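Local atomic coordinates of fructokinase (Xylella fastidiosa Temecula1, PDB entry 3LJS), a protein that probably phosphorylates fructose at the expense of ATP, as a sugar kinase of the PfkB (ribokinase-like) family. Residues S128-F133 with A159-S164; I7-E12 with G51-V56; R223-L228 with A281-C286; G37-V42 with H134-S139; L116-H121 with A146-E151. One frame throughout, in Å; residues are numbered along the deposited sequence.

Overall arrangement
Four of the five contacts sit on one large, mostly parallel sheet, in which strands 53-60, 6-10, 130-136, 162-166, 193-197 and 226-230 are successive neighbours. Contact 2 joins the first pair and contact 1 joins 130-136 to 162-166, their centres about 10 Å apart; contact 4 lays helix 38-49 against strand 130-136, about 9 Å from the centre of contact 2. Contact 3 packs helix 281-286 on strand 226-230 and touches contact 1 through L282 and I162; contact 5, about 25 Å from it between centres, fastens loop 116-121 to helix 143-158. Along the chain contact 4 interleaves with contacts 1, 2 and 5, whereas contact 3 follows contacts 1, 2, 4 and 5. The shared sheet links these segments into one ribokinase-like core.

Contact 1: residues S128-F133 with A159-S164; sequences SDALIF and AGAIVS
F133 carries the one aromatic ring of these segments, and it meets I162 through CB, 4.1 Å from I162 O, while neither a face nor an edge of its ring takes part. With CG anti to the backbone N (chi1 178°), the ring leans on M153 and A156 of helix 143-158, which V163 also touches. On the opposite side of the sheet I132 and I162 lie next to each other, I132 CG1 being 4.3 Å from I162 CB and I132 CG2 3.6 Å from I162 O.

Parallel pairing holds the backbones: I162 N donates to L131 O at 2.7 Å, F133 N to I162 O at 2.8 Å, and S164 N to F133 O at 2.8 Å. The first bond is nearly straight at its hydrogen, but its donor stands 38° out of the carbonyl plane of L131, just where the chain turns a corner. A161 CB closes that end, 3.5 Å from A130 O. G160 ends helix 143-158 in a Schellman motif, and strand 162-166 then completes the beta-alpha-beta unit, while K4 binds A130 O and A159 O. Because main-chain atoms make all three bonds, the pairing probably depends little on side-chain identity, and the side chains on both faces are buried.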
# COMPACT_ATOMS: atom_id res chain seq x y z
N SER B 128 -7.66 27.75 -19.78
CA SER B 128 -7.51 29.07 -20.39
C SER B 128 -6.03 29.39 -20.62
O SER B 128 -5.65 29.84 -21.69
CB SER B 128 -8.12 30.15 -19.50
OG SER B 128 -9.53 30.02 -19.45
N ASP B 129 -5.21 29.15 -19.60
CA ASP B 129 -3.78 29.44 -19.67
C ASP B 129 -2.94 28.31 -20.27
O ASP B 129 -1.74 28.49 -20.48
CB ASP B 129 -3.23 29.76 -18.28
CG ASP B 129 -4.03 30.84 -17.56
OD1 ASP B 129 -4.34 31.87 -18.20
OD2 ASP B 129 -4.33 30.66 -16.36
N ALA B 130 -3.54 27.17 -20.56
CA ALA B 130 -2.79 26.04 -21.10
C ALA B 130 -2.49 26.09 -22.59
O ALA B 130 -3.36 26.38 -23.42
CB ALA B 130 -3.49 24.73 -20.76
N LEU B 131 -1.25 25.78 -22.94
CA LEU B 131 -0.83 25.72 -24.33
C LEU B 131 -0.69 24.23 -24.68
O LEU B 131 -0.77 23.85 -25.85
CB LEU B 131 0.51 26.43 -24.52
CG LEU B 131 1.15 26.32 -25.91
CD1 LEU B 131 0.17 26.76 -26.99
CD2 LEU B 131 2.42 27.16 -25.96
N ILE B 132 -0.47 23.41 -23.66
CA ILE B 132 -0.31 21.96 -23.82
C ILE B 132 -1.03 21.19 -22.71
O ILE B 132 -1.03 21.63 -21.56
CB ILE B 132 1.19 21.57 -23.79
CG1 ILE B 132 1.95 22.33 -24.89
CG2 ILE B 132 1.35 20.05 -24.01
CD1 ILE B 132 3.44 22.05 -24.90
N PHE B 133 -1.64 20.07 -23.07
CA PHE B 133 -2.32 19.19 -22.11
C PHE B 133 -1.68 17.82 -22.33
O PHE B 133 -1.78 17.25 -23.41
CB PHE B 133 -3.82 19.11 -22.42
CG PHE B 133 -4.60 18.19 -21.49
CD1 PHE B 133 -5.19 18.68 -20.33
CD2 PHE B 133 -4.76 16.84 -21.80
CE1 PHE B 133 -5.93 17.85 -19.49
CE2 PHE B 133 -5.51 15.99 -20.96
CZ PHE B 133 -6.09 16.50 -19.81
N ALA B 159 -9.94 24.54 -26.19
CA ALA B 159 -9.41 25.73 -25.52
C ALA B 159 -8.11 26.25 -26.14
O ALA B 159 -7.49 27.17 -25.61
CB ALA B 159 -9.20 25.45 -24.03
N GLY B 160 -7.69 25.64 -27.24
CA GLY B 160 -6.48 26.09 -27.91
C GLY B 160 -5.18 25.50 -27.40
O GLY B 160 -4.12 26.11 -27.54
N ALA B 161 -5.24 24.33 -26.80
CA ALA B 161 -4.04 23.70 -26.29
C ALA B 161 -3.72 22.46 -27.11
O ALA B 161 -4.62 21.76 -27.59
CB ALA B 161 -4.19 23.33 -24.82
N ILE B 162 -2.42 22.20 -27.27
CA ILE B 162 -1.93 21.05 -27.99
C ILE B 162 -2.11 19.86 -27.06
O ILE B 162 -1.78 19.94 -25.88
CB ILE B 162 -0.42 21.19 -28.29
CG1 ILE B 162 -0.20 22.31 -29.32
CG2 ILE B 162 0.16 19.87 -28.77
CD1 ILE B 162 1.25 22.74 -29.43
N VAL B 163 -2.64 18.76 -27.58
CA VAL B 163 -2.83 17.58 -26.75
C VAL B 163 -1.72 16.57 -26.99
O VAL B 163 -1.53 16.09 -28.11
CB VAL B 163 -4.19 16.91 -27.03
CG1 VAL B 163 -4.35 15.65 -26.19
CG2 VAL B 163 -5.32 17.90 -26.73
N SER B 164 -0.98 16.26 -25.93
CA SER B 164 0.12 15.31 -25.99
C SER B 164 -0.29 14.04 -25.26
O SER B 164 -0.83 14.10 -24.16
CB SER B 164 1.35 15.92 -25.32
OG SER B 164 2.39 14.97 -25.18

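Contact 2: residues I7-E12 with G51-V56; sequences ILCFGE and GAVQFV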
# COMPACT_ATOMS: atom_id res chain seq x y z
N ILE B 7 2.00 24.32 -19.35
CA ILE B 7 1.92 22.92 -19.73
C ILE B 7 1.12 22.26 -18.62
O ILE B 7 1.48 22.31 -17.45
CB ILE B 7 3.31 22.28 -19.83
CG1 ILE B 7 4.08 22.95 -20.97
CG2 ILE B 7 3.18 20.77 -20.06
CD1 ILE B 7 5.52 22.55 -21.06
N LEU B 8 -0.00 21.67 -19.00
CA LEU B 8 -0.88 21.02 -18.05
C LEU B 8 -0.68 19.51 -18.12
O LEU B 8 -0.96 18.88 -19.14
CB LEU B 8 -2.31 21.45 -18.40
CG LEU B 8 -3.58 20.76 -17.93
CD1 LEU B 8 -3.34 20.00 -16.65
CD2 LEU B 8 -4.67 21.82 -17.78
N CYS B 9 -0.16 18.95 -17.04
CA CYS B 9 0.08 17.51 -16.96
C CYS B 9 -1.02 16.88 -16.13
O CYS B 9 -1.19 17.22 -14.96
CB CYS B 9 1.44 17.23 -16.31
SG CYS B 9 2.84 17.81 -17.31
N PHE B 10 -1.77 15.97 -16.73
CA PHE B 10 -2.89 15.35 -16.04
C PHE B 10 -2.78 13.86 -15.77
O PHE B 10 -2.28 13.10 -16.59
CB PHE B 10 -4.17 15.60 -16.84
CG PHE B 10 -5.37 14.87 -16.29
CD1 PHE B 10 -6.08 15.39 -15.21
CD2 PHE B 10 -5.75 13.64 -16.82
CE1 PHE B 10 -7.15 14.69 -14.66
CE2 PHE B 10 -6.82 12.93 -16.28
CZ PHE B 10 -7.52 13.45 -15.20
N GLY B 11 -3.27 13.44 -14.61
CA GLY B 11 -3.24 12.02 -14.32
C GLY B 11 -2.86 11.61 -12.92
O GLY B 11 -3.31 12.18 -11.92
N GLU B 12 -1.99 10.61 -12.84
CA GLU B 12 -1.59 10.10 -11.56
C GLU B 12 -0.22 10.54 -11.09
O GLU B 12 0.73 10.67 -11.86
CB GLU B 12 -1.65 8.57 -11.55
CG GLU B 12 -0.43 7.85 -12.14
CD GLU B 12 -0.32 7.97 -13.66
OE1 GLU B 12 -1.16 8.65 -14.29
OE2 GLU B 12 0.62 7.36 -14.23
N GLY B 51 9.99 26.07 -17.18
CA GLY B 51 8.74 26.27 -17.88
C GLY B 51 7.54 26.41 -16.96
O GLY B 51 7.58 25.93 -15.82
N ALA B 52 6.48 27.06 -17.43
CA ALA B 52 5.27 27.22 -16.63
C ALA B 52 4.53 25.89 -16.73
O ALA B 52 4.16 25.47 -17.83
CB ALA B 52 4.41 28.35 -17.21
N VAL B 53 4.33 25.23 -15.60
CA VAL B 53 3.67 23.93 -15.63
C VAL B 53 2.79 23.71 -14.41
O VAL B 53 3.10 24.15 -13.30
CB VAL B 53 4.70 22.78 -15.72
CG1 VAL B 53 5.64 22.82 -14.52
CG2 VAL B 53 4.00 21.44 -15.81
N GLN B 54 1.68 23.02 -14.64
CA GLN B 54 0.74 22.71 -13.58
C GLN B 54 0.43 21.22 -13.63
O GLN B 54 0.38 20.62 -14.70
CB GLN B 54 -0.54 23.54 -13.82
CG GLN B 54 -1.70 23.23 -12.91
CD GLN B 54 -2.91 24.10 -13.22
OE1 GLN B 54 -3.01 24.69 -14.29
NE2 GLN B 54 -3.86 24.15 -12.29
N PHE B 55 0.26 20.61 -12.46
CA PHE B 55 -0.11 19.20 -12.41
C PHE B 55 -1.56 19.17 -11.99
O PHE B 55 -1.93 19.74 -10.95
CB PHE B 55 0.72 18.41 -11.40
CG PHE B 55 0.27 16.98 -11.27
CD1 PHE B 55 0.66 16.02 -12.21
CD2 PHE B 55 -0.59 16.59 -10.25
CE1 PHE B 55 0.20 14.71 -12.14
CE2 PHE B 55 -1.06 15.28 -10.17
CZ PHE B 55 -0.66 14.33 -11.12
N VAL B 56 -2.39 18.51 -12.78
CA VAL B 56 -3.81 18.39 -12.49
C VAL B 56 -4.15 16.93 -12.20
O VAL B 56 -3.92 16.05 -13.02
CB VAL B 56 -4.67 18.90 -13.68
CG1 VAL B 56 -6.15 18.64 -13.42
CG2 VAL B 56 -4.43 20.40 -13.86
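The central parallel sheet of the ribokinase-like fold gains its 6-10/53-60 pair here, with I7 facing V53, L8 facing Q54, C9 facing F55 and F10 facing V56. The axes of strands 7-10 and 53-56 approach to 4.7 Å and diverge by 22°, a normal sheet twist. Five backbone bonds tie them: I7 N to A52 O, Q54 N to I7 O, C9 N to Q54 O, V56 N to C9 O (2.8 Å, the shortest) and G11 N to V56 O (3.1 Å, the longest).

I7, C9, V53 and F55 project to one face, where V46 of helix 38-49 packs on I7 and V53. V53 holds CG1 between its backbone N and carbonyl carbon (chi1 60°), which leaves CG2 anti to N and brings it 4.1 Å from C9 SG. L8, Q54, F10 and V56 occupy the other face. There V56 CG1 comes in the plane of the F10 ring, at its edge, 3.7 Å from CD1; F117 and F122 also meet this ring.

At the last bond of the pairing the chain turns at G11, whose phi of 138° is positive. E12 follows, its OE2 accepting a hydrogen bond from N138 ND2. The F55 ring lies beside this turn: CZ has E12 C at its edge, 3.8 Å away, and lies 3.5 Å from G11 O.

Contact 3: residues R223-L228 with A281-C286; sequences RAQLLL and ALIDFC
Q225, just before strand 226-230, and L226, its first residue, face helix 281-286, and the closest CA pair is L226 and C286, 6.7 Å apart. That gap is too wide for main-chain pairing: the strand uses its polar groups on its neighbours in the sheet, where L226 pairs with D192 and V194, and the helix spends its own along its axis, as in C286 N to L282 O. Side chains make most of the junction.

C286 is its centre. SG, set anti to the carbonyl carbon by a chi1 of -69°, reaches between Q225 and L226, 3.7 Å from Q225 O, 3.9 Å from L226 CB and 4.0 Å from Q225 CB. One turn earlier I283 folds at chi2 (-58°), so that its terminal methyl swings to Q225. I283 CD1 lies 3.7 Å from CG of Q225 and 3.8 Å from CD; the two chains run aslant to each other, and Q225, also bent at chi2, offers its aliphatic bend. On the far side of the sulfur, L226 CD2 comes 4.2 Å from F285 CE2, near the plane of the ring and at its edge. F285 itself sits in an aromatic group, edge-to-face with F272 and with F276.

Mostly apolar packing of a helix over the start of a sheet strand, with further cover from helix 289-305, is consistent with the alpha/beta/alpha core of ribokinase-like kinases, in which helices cover the central sheet.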
# COMPACT_ATOMS: atom_id res chain seq x y z
N ARG B 223 -6.46 13.20 -34.86
CA ARG B 223 -5.85 14.51 -34.66
C ARG B 223 -4.31 14.51 -34.78
O ARG B 223 -3.71 15.56 -35.01
CB ARG B 223 -6.20 15.05 -33.27
CG ARG B 223 -7.69 15.20 -32.95
CD ARG B 223 -8.18 16.60 -33.30
NE ARG B 223 -7.25 17.62 -32.82
CZ ARG B 223 -7.20 18.86 -33.29
NH1 ARG B 223 -8.03 19.24 -34.25
NH2 ARG B 223 -6.29 19.71 -32.83
N ALA B 224 -3.69 13.35 -34.61
CA ALA B 224 -2.23 13.23 -34.63
C ALA B 224 -1.48 13.91 -35.78
O ALA B 224 -1.78 13.69 -36.95
CB ALA B 224 -1.83 11.75 -34.56
N GLN B 225 -0.48 14.70 -35.43
CA GLN B 225 0.34 15.40 -36.43
C GLN B 225 1.80 15.00 -36.26
O GLN B 225 2.60 15.13 -37.19
CB GLN B 225 0.20 16.92 -36.27
CG GLN B 225 -1.18 17.48 -36.62
CD GLN B 225 -1.52 17.34 -38.10
OE1 GLN B 225 -0.64 17.26 -38.95
NE2 GLN B 225 -2.81 17.34 -38.41
N LEU B 226 2.15 14.50 -35.08
CA LEU B 226 3.53 14.08 -34.81
C LEU B 226 3.55 12.81 -33.98
O LEU B 226 2.87 12.72 -32.96
CB LEU B 226 4.27 15.18 -34.05
CG LEU B 226 5.68 14.82 -33.56
CD1 LEU B 226 6.63 14.67 -34.75
CD2 LEU B 226 6.18 15.91 -32.62
N LEU B 227 4.34 11.83 -34.41
CA LEU B 227 4.46 10.56 -33.70
C LEU B 227 5.92 10.23 -33.38
O LEU B 227 6.79 10.31 -34.24
CB LEU B 227 3.88 9.41 -34.54
CG LEU B 227 4.26 7.98 -34.11
CD1 LEU B 227 3.58 7.62 -32.78
CD2 LEU B 227 3.86 6.99 -35.20
N LEU B 228 6.17 9.88 -32.12
CA LEU B 228 7.51 9.49 -31.69
C LEU B 228 7.45 8.02 -31.31
O LEU B 228 6.56 7.60 -30.58
CB LEU B 228 7.94 10.30 -30.48
CG LEU B 228 7.87 11.83 -30.61
CD1 LEU B 228 8.44 12.45 -29.35
CD2 LEU B 228 8.66 12.29 -31.82
N ALA B 281 0.93 26.68 -34.20
CA ALA B 281 2.35 26.61 -34.53
C ALA B 281 2.87 25.18 -34.66
O ALA B 281 3.91 24.95 -35.28
CB ALA B 281 3.17 27.36 -33.47
N LEU B 282 2.16 24.21 -34.08
CA LEU B 282 2.61 22.81 -34.18
C LEU B 282 2.60 22.34 -35.64
O LEU B 282 3.46 21.55 -36.05
CB LEU B 282 1.71 21.89 -33.34
CG LEU B 282 2.01 20.39 -33.44
CD1 LEU B 282 3.37 20.10 -32.84
CD2 LEU B 282 0.94 19.59 -32.71
N ILE B 283 1.64 22.83 -36.41
CA ILE B 283 1.52 22.44 -37.81
C ILE B 283 2.76 22.85 -38.62
O ILE B 283 3.32 22.05 -39.36
CB ILE B 283 0.25 23.06 -38.45
CG1 ILE B 283 -0.98 22.62 -37.66
CG2 ILE B 283 0.12 22.60 -39.89
CD1 ILE B 283 -1.15 21.10 -37.58
N ASP B 284 3.18 24.10 -38.46
CA ASP B 284 4.36 24.59 -39.16
C ASP B 284 5.58 23.80 -38.71
O ASP B 284 6.43 23.43 -39.52
CB ASP B 284 4.57 26.07 -38.88
CG ASP B 284 3.37 26.91 -39.27
OD1 ASP B 284 2.95 26.81 -40.44
OD2 ASP B 284 2.86 27.66 -38.41
N PHE B 285 5.65 23.54 -37.41
CA PHE B 285 6.75 22.77 -36.85
C PHE B 285 6.82 21.40 -37.51
O PHE B 285 7.89 20.94 -37.92
CB PHE B 285 6.53 22.62 -35.34
CG PHE B 285 7.51 21.70 -34.67
CD1 PHE B 285 8.77 22.16 -34.30
CD2 PHE B 285 7.16 20.39 -34.38
CE1 PHE B 285 9.67 21.32 -33.65
CE2 PHE B 285 8.05 19.54 -33.72
CZ PHE B 285 9.31 20.00 -33.36
N CYS B 286 5.67 20.74 -37.62
CA CYS B 286 5.62 19.41 -38.22
C CYS B 286 5.98 19.39 -39.70
O CYS B 286 6.26 18.33 -40.26
CB CYS B 286 4.25 18.79 -38.00
SG CYS B 286 3.96 18.39 -36.27

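Contact 4: residues G37-V42 with H134-S139; sequences GAPANV and HACSNS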
# COMPACT_ATOMS: atom_id res chain seq x y z
N GLY B 37 4.89 8.76 -10.94
CA GLY B 37 3.69 8.95 -11.73
C GLY B 37 4.16 9.55 -13.04
O GLY B 37 4.88 10.55 -13.03
N ALA B 38 3.76 8.96 -14.16
CA ALA B 38 4.22 9.44 -15.47
C ALA B 38 3.97 10.94 -15.70
O ALA B 38 4.92 11.69 -15.93
CB ALA B 38 3.59 8.61 -16.59
N PRO B 39 2.71 11.40 -15.66
CA PRO B 39 2.51 12.83 -15.88
C PRO B 39 3.17 13.70 -14.80
O PRO B 39 3.55 14.84 -15.06
CB PRO B 39 0.98 12.98 -15.93
CG PRO B 39 0.48 11.77 -15.17
CD PRO B 39 1.42 10.68 -15.60
N ALA B 40 3.31 13.15 -13.60
CA ALA B 40 3.94 13.88 -12.50
C ALA B 40 5.42 14.10 -12.81
O ALA B 40 5.95 15.18 -12.57
CB ALA B 40 3.78 13.10 -11.19
N ASN B 41 6.08 13.06 -13.32
CA ASN B 41 7.49 13.17 -13.68
C ASN B 41 7.67 14.22 -14.78
O ASN B 41 8.61 15.00 -14.76
CB ASN B 41 8.04 11.83 -14.19
CG ASN B 41 8.06 10.74 -13.13
OD1 ASN B 41 8.23 11.01 -11.94
ND2 ASN B 41 7.92 9.49 -13.57
N VAL B 42 6.77 14.22 -15.75
CA VAL B 42 6.87 15.18 -16.84
C VAL B 42 6.77 16.60 -16.29
O VAL B 42 7.54 17.48 -16.69
CB VAL B 42 5.76 14.95 -17.89
CG1 VAL B 42 5.79 16.05 -18.94
CG2 VAL B 42 5.95 13.58 -18.56
N HIS B 134 -1.00 17.30 -21.31
CA HIS B 134 -0.33 16.01 -21.45
C HIS B 134 -0.95 14.94 -20.57
O HIS B 134 -1.21 15.18 -19.39
CB HIS B 134 1.16 16.13 -21.12
CG HIS B 134 1.92 14.85 -21.29
ND1 HIS B 134 2.26 14.04 -20.23
CD2 HIS B 134 2.33 14.21 -22.41
CE1 HIS B 134 2.86 12.95 -20.70
NE2 HIS B 134 2.91 13.03 -22.01
N ALA B 135 -1.18 13.76 -21.14
CA ALA B 135 -1.76 12.64 -20.40
C ALA B 135 -1.12 11.32 -20.81
O ALA B 135 -0.43 11.25 -21.82
CB ALA B 135 -3.27 12.59 -20.64
N CYS B 136 -1.36 10.28 -20.01
CA CYS B 136 -0.82 8.94 -20.25
C CYS B 136 -1.97 7.94 -20.10
O CYS B 136 -3.03 8.31 -19.63
CB CYS B 136 0.30 8.64 -19.25
SG CYS B 136 1.75 9.73 -19.46
N SER B 137 -1.76 6.68 -20.49
CA SER B 137 -2.84 5.70 -20.41
C SER B 137 -3.19 5.18 -19.02
O SER B 137 -4.22 4.52 -18.85
CB SER B 137 -2.56 4.50 -21.34
OG SER B 137 -1.51 3.69 -20.83
N ASN B 138 -2.36 5.47 -18.02
CA ASN B 138 -2.66 4.99 -16.68
C ASN B 138 -3.93 5.60 -16.12
O ASN B 138 -4.58 5.01 -15.25
CB ASN B 138 -1.48 5.24 -15.74
CG ASN B 138 -0.27 4.44 -16.15
OD1 ASN B 138 -0.36 3.23 -16.39
ND2 ASN B 138 0.89 5.10 -16.23
N SER B 139 -4.31 6.78 -16.62
CA SER B 139 -5.53 7.42 -16.16
C SER B 139 -6.71 6.95 -17.03
O SER B 139 -7.70 7.66 -17.19
CB SER B 139 -5.40 8.95 -16.22
OG SER B 139 -5.18 9.41 -17.54
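Apolar and sulfur packing comes first: C136 SG lies 3.6 Å from A38 CB and 4.0 Å from P39 CD, at the first turn of helix 38-49. Its chi1 of -65° puts SG anti to the carbonyl carbon and directs it at that turn. One turn further along the helix, V42 CG2 approaches the H134 imidazole obliquely, 3.8 Å from CE1, and the two side chains cross at about a right angle.

Polar interaction between the segments plays no part. H134 ND1, buried under V42, has no partner anywhere in the model. N138, whose ND2 is 4.4 Å from A38 CB, gives its main hydrogen bond to E12 OE2, and a weak one to N168; its side chain is also about 4 Å from that of R170, an ATP-binding residue. A phosphate ion, probably from the crystallisation liquor, is bound about 4 Å from the side chain of A38.

The axes of helix 38-42 and strand 134-136 lie 8.3 Å apart at 147°, roughly antiparallel. Strand 130-136 lies between strand 6-10, whose C9 touches V42, and strand 162-166, while helix 262-275 packs its V265 and L269 against H134.

Contact 5: residues L116-H121 with A146-E151; sequences LFRVEH and AEVTFE
V148 of helix 143-158 points at the loop 116-121, and its two methyls divide the work. CG1, anti to the backbone N (chi1 170°), meets the F117 ring near its plane and at its edge, 3.7 Å from CD2, and the two side chains are turned about a right angle to each other. CG2 turns to the loop backbone instead: it is 3.5 Å from F117 O, 3.7 Å from R118 CA and 4.1 Å from V119 CG2. One branched side chain thus touches three successive loop residues.

The ring of F117 has a cover within its own loop, H121 CB lying 3.4 Å above one face, toward the rim. F122 meets the ring edge-to-face, and V56 touches it.

R118 leads away from the helix and then folds back at chi2 (-62°). Its aliphatic part crosses V148 at about a right angle, CD being 4.1 Å from V148 CG2, and NH1 donates to F117 O at 2.8 Å. F117 O receives this bond from above its carbonyl plane, 53° out of it, although it lies near the guanidinium plane; the same NH1 also reaches L115 O.

V119 takes the outer side, where CG2 rests 3.9 Å from CG of E151, again nearly at right angles. The carboxylate of E151 is engaged by R154 and R155 of its own helix, so V119 meets just the aliphatic part. Far from the ATP-binding residues, this is hydrophobic docking of a connecting loop and its short 3-10 turn on helix 143-158, which flanks the central sheet of the ribokinase-like core.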
# COMPACT_ATOMS: atom_id res chain seq x y z
N LEU B 116 -10.02 8.83 -8.61
CA LEU B 116 -11.28 9.49 -8.27
C LEU B 116 -11.47 10.91 -8.81
O LEU B 116 -12.46 11.57 -8.49
CB LEU B 116 -11.46 9.48 -6.75
CG LEU B 116 -12.20 8.30 -6.09
CD1 LEU B 116 -12.18 7.07 -6.96
CD2 LEU B 116 -11.57 8.03 -4.74
N PHE B 117 -10.53 11.38 -9.62
CA PHE B 117 -10.65 12.71 -10.20
C PHE B 117 -11.83 12.64 -11.17
O PHE B 117 -11.94 11.70 -11.96
CB PHE B 117 -9.37 13.07 -10.97
CG PHE B 117 -9.31 14.51 -11.40
CD1 PHE B 117 -8.53 15.43 -10.70
CD2 PHE B 117 -10.02 14.95 -12.52
CE1 PHE B 117 -8.46 16.77 -11.10
CE2 PHE B 117 -9.96 16.29 -12.93
CZ PHE B 117 -9.17 17.20 -12.22
N ARG B 118 -12.72 13.62 -11.12
CA ARG B 118 -13.88 13.64 -12.01
C ARG B 118 -13.91 14.95 -12.79
O ARG B 118 -13.25 15.92 -12.41
CB ARG B 118 -15.18 13.44 -11.22
CG ARG B 118 -15.34 12.03 -10.64
CD ARG B 118 -15.40 10.96 -11.75
NE ARG B 118 -15.40 9.60 -11.22
CZ ARG B 118 -14.32 8.82 -11.10
NH1 ARG B 118 -13.12 9.25 -11.49
NH2 ARG B 118 -14.44 7.60 -10.58
N VAL B 119 -14.68 14.98 -13.87
CA VAL B 119 -14.75 16.17 -14.71
C VAL B 119 -15.03 17.45 -13.93
O VAL B 119 -14.52 18.51 -14.28
CB VAL B 119 -15.81 16.00 -15.83
CG1 VAL B 119 -15.95 17.29 -16.62
CG2 VAL B 119 -15.38 14.87 -16.76
N GLU B 120 -15.83 17.34 -12.88
CA GLU B 120 -16.17 18.49 -12.04
C GLU B 120 -14.94 19.09 -11.36
O GLU B 120 -14.97 20.23 -10.90
CB GLU B 120 -17.18 18.06 -10.96
CG GLU B 120 -16.58 17.12 -9.93
CD GLU B 120 -17.62 16.35 -9.15
OE1 GLU B 120 -18.39 15.59 -9.77
OE2 GLU B 120 -17.67 16.50 -7.91
N HIS B 121 -13.85 18.32 -11.29
CA HIS B 121 -12.63 18.80 -10.63
C HIS B 121 -11.74 19.67 -11.51
O HIS B 121 -10.81 20.31 -11.02
CB HIS B 121 -11.82 17.62 -10.08
CG HIS B 121 -12.54 16.83 -9.04
ND1 HIS B 121 -13.00 17.38 -7.86
CD2 HIS B 121 -12.91 15.52 -9.01
CE1 HIS B 121 -13.63 16.46 -7.16
NE2 HIS B 121 -13.59 15.32 -7.83
N ALA B 146 -11.10 7.05 -17.39
CA ALA B 146 -10.81 7.14 -18.82
C ALA B 146 -11.65 8.25 -19.47
O ALA B 146 -11.13 9.04 -20.25
CB ALA B 146 -11.10 5.81 -19.50
N GLU B 147 -12.94 8.29 -19.14
CA GLU B 147 -13.82 9.30 -19.70
C GLU B 147 -13.37 10.69 -19.27
O GLU B 147 -13.46 11.65 -20.03
CB GLU B 147 -15.27 9.07 -19.25
CG GLU B 147 -16.21 10.22 -19.60
CD GLU B 147 -16.32 10.50 -21.09
OE1 GLU B 147 -16.80 11.59 -21.46
OE2 GLU B 147 -15.93 9.63 -21.91
N VAL B 148 -12.89 10.80 -18.03
CA VAL B 148 -12.39 12.08 -17.52
C VAL B 148 -11.17 12.51 -18.34
O VAL B 148 -11.02 13.69 -18.70
CB VAL B 148 -12.00 11.96 -16.02
CG1 VAL B 148 -11.26 13.20 -15.57
CG2 VAL B 148 -13.26 11.76 -15.16
N THR B 149 -10.30 11.56 -18.65
CA THR B 149 -9.10 11.86 -19.44
C THR B 149 -9.51 12.30 -20.85
O THR B 149 -8.99 13.29 -21.37
CB THR B 149 -8.14 10.63 -19.52
OG1 THR B 149 -7.83 10.18 -18.20
CG2 THR B 149 -6.84 11.01 -20.23
N PHE B 150 -10.45 11.59 -21.47
CA PHE B 150 -10.88 11.96 -22.81
C PHE B 150 -11.49 13.36 -22.82
O PHE B 150 -11.21 14.16 -23.71
CB PHE B 150 -11.90 10.95 -23.36
CG PHE B 150 -11.39 9.53 -23.42
CD1 PHE B 150 -10.09 9.25 -23.82
CD2 PHE B 150 -12.24 8.47 -23.11
CE1 PHE B 150 -9.63 7.93 -23.92
CE2 PHE B 150 -11.79 7.14 -23.21
CZ PHE B 150 -10.49 6.88 -23.61
N GLU B 151 -12.32 13.65 -21.82
CA GLU B 151 -12.97 14.96 -21.71
C GLU B 151 -11.91 16.05 -21.55
O GLU B 151 -12.04 17.14 -22.10
CB GLU B 151 -13.94 14.98 -20.53
CG GLU B 151 -14.72 16.28 -20.35
CD GLU B 151 -15.50 16.71 -21.60
OE1 GLU B 151 -15.87 15.84 -22.43
OE2 GLU B 151 -15.77 17.92 -21.75